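PDB 3EYP: putative alpha-L-fucosidase from Bacteroides thetaiotaomicron, which probably hydrolyses alpha-L-fucosidic linkages as a family 29 glycoside hydrolase. Local coordinates for residues A[102-105]-A[106-109]. Numbering follows the deposited sequence.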
loop_
_atom_site.group_PDB
_atom_site.type_symbol
_atom_site.label_atom_id
_atom_site.label_comp_id
_atom_site.label_asym_id
_atom_site.label_seq_id
_atom_site.Cartn_x
_atom_site.Cartn_y
_atom_site.Cartn_z
ATOM N N LYS A 102 19.356 -10.701 25.818
ATOM C CA LYS A 102 18.121 -11.288 26.293
ATOM C C LYS A 102 16.841 -10.625 25.746
ATOM O O LYS A 102 15.741 -10.932 26.190
ATOM C CB LYS A 102 18.148 -11.349 27.840
ATOM C CG LYS A 102 19.374 -12.125 28.349
ATOM C CD LYS A 102 19.398 -12.192 29.881
ATOM C CE LYS A 102 20.823 -12.418 30.508
ATOM N NZ LYS A 102 21.351 -11.204 31.258
ATOM N N GLY A 103 17.001 -9.812 24.717
ATOM C CA GLY A 103 15.889 -9.062 24.132
ATOM C C GLY A 103 15.267 -9.764 22.930
ATOM O O GLY A 103 15.789 -10.766 22.392
ATOM N N ASP A 104 14.161 -9.199 22.506
ATOM C CA ASP A 104 13.413 -9.670 21.322
ATOM C C ASP A 104 12.600 -8.516 20.777
ATOM O O ASP A 104 11.584 -8.125 21.307
ATOM C CB ASP A 104 12.561 -10.872 21.715
ATOM C CG ASP A 104 11.802 -11.510 20.535
ATOM O OD1 ASP A 104 11.668 -10.882 19.448
ATOM O OD2 ASP A 104 11.288 -12.623 20.739
ATOM N N VAL A 105 13.130 -7.919 19.733
ATOM C CA VAL A 105 12.497 -6.755 19.140
ATOM C C VAL A 105 11.179 -7.147 18.430
ATOM O O VAL A 105 10.183 -6.433 18.554
ATOM C CB VAL A 105 13.437 -5.982 18.186
ATOM C CG1 VAL A 105 12.737 -4.761 17.706
ATOM C CG2 VAL A 105 14.755 -5.594 18.919
ATOM N N VAL A 106 11.165 -8.305 17.818
ATOM C CA VAL A 106 9.939 -8.804 17.154
ATOM C C VAL A 106 8.804 -8.932 18.215
ATOM O O VAL A 106 7.711 -8.446 18.022
ATOM C CB VAL A 106 10.115 -10.082 16.324
ATOM C CG1 VAL A 106 8.808 -10.444 15.653
ATOM C CG2 VAL A 106 11.166 -9.872 15.145
ATOM N N ARG A 107 9.141 -9.501 19.352
ATOM C CA ARG A 107 8.227 -9.602 20.504
ATOM C C ARG A 107 7.653 -8.231 20.876
ATOM O O ARG A 107 6.467 -8.047 20.907
ATOM C CB ARG A 107 8.927 -10.184 21.728
ATOM C CG ARG A 107 8.018 -10.627 22.904
ATOM C CD ARG A 107 6.817 -11.493 22.497
ATOM N NE ARG A 107 7.267 -12.840 22.133
ATOM C CZ ARG A 107 6.577 -13.704 21.408
ATOM N NH1 ARG A 107 5.371 -13.410 20.981
ATOM N NH2 ARG A 107 7.087 -14.889 21.121
ATOM N N GLU A 108 8.517 -7.295 21.219
ATOM C CA GLU A 108 8.120 -5.910 21.556
ATOM C C GLU A 108 7.180 -5.289 20.512
ATOM O O GLU A 108 6.165 -4.652 20.816
ATOM C CB GLU A 108 9.370 -5.038 21.766
ATOM C CG GLU A 108 10.249 -5.628 22.904
ATOM C CD GLU A 108 11.167 -4.660 23.619
ATOM O OE1 GLU A 108 10.943 -3.432 23.590
ATOM O OE2 GLU A 108 12.093 -5.176 24.296
ATOM N N PHE A 109 7.592 -5.448 19.269
ATOM C CA PHE A 109 6.826 -5.001 18.111
ATOM C C PHE A 109 5.406 -5.550 18.070
ATOM O O PHE A 109 4.427 -4.783 18.077
ATOM C CB PHE A 109 7.597 -5.297 16.800
ATOM C CG PHE A 109 6.808 -4.999 15.552
ATOM C CD1 PHE A 109 6.513 -3.681 15.167
ATOM C CD2 PHE A 109 6.360 -6.025 14.762
ATOM C CE1 PHE A 109 5.765 -3.433 14.024
ATOM C CE2 PHE A 109 5.628 -5.776 13.647
ATOM C CZ PHE A 109 5.336 -4.463 13.281
HETATM O O HOH W 1 12.634 -7.664 24.565
HETATM O O HOH W 2 10.268 -13.878 22.931
#
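Asp104 N-caps helix 105-116 through its carboxylate, which reaches forward to the backbone of Arg107. The site lies in the TIM-barrel-like alpha-L-fucosidase domain, where this helix links the parallel strands 70-76 and 119-124. The side chain of Asp104 stands with CG anti to the backbone N (chi1 -176°), which places OD1 2.9 Å from Arg107 N. The amide meets OD1 from above the carboxylate plane, yet its N-H points almost straight at the oxygen. Asp104 OD2 hydrogen-bonds Tyr157 OH and accepts from a water at 2.7 Å. That water accepts in turn from Arg107 NE at 3.3 Å, in the guanidinium plane, which lies 64° from that of the carboxylate. Arg107 CB touches Asp104 CG at 3.4 Å; the arginine chain then bends at chi2 and chi3, carrying the guanidinium to Asp156 O and a cation-pi contact with Tyr157. With alanine in place of Asp104, the Arg107 amide is likely to lose its cap, and Tyr157 OH and the water their carboxylate partner. The mainchain of Asp104 is held too: Glu108 N donates to Asp104 O at 3.2 Å, an i to i+4 bond that closes the first turn, and Glu108 CG packs against the same oxygen. A second water, accepting from Asp104 N, donates to Glu108 OE2 at 2.6 Å, tying that carboxylate, also salt-bridged to Lys99, back to the cap. Beyond Val105, the side chains of Val106 and Phe109 pack on Leu73 of strand 70-76. Val105 repeats the helical pattern, its O taking Phe109 N at 2.9 Å.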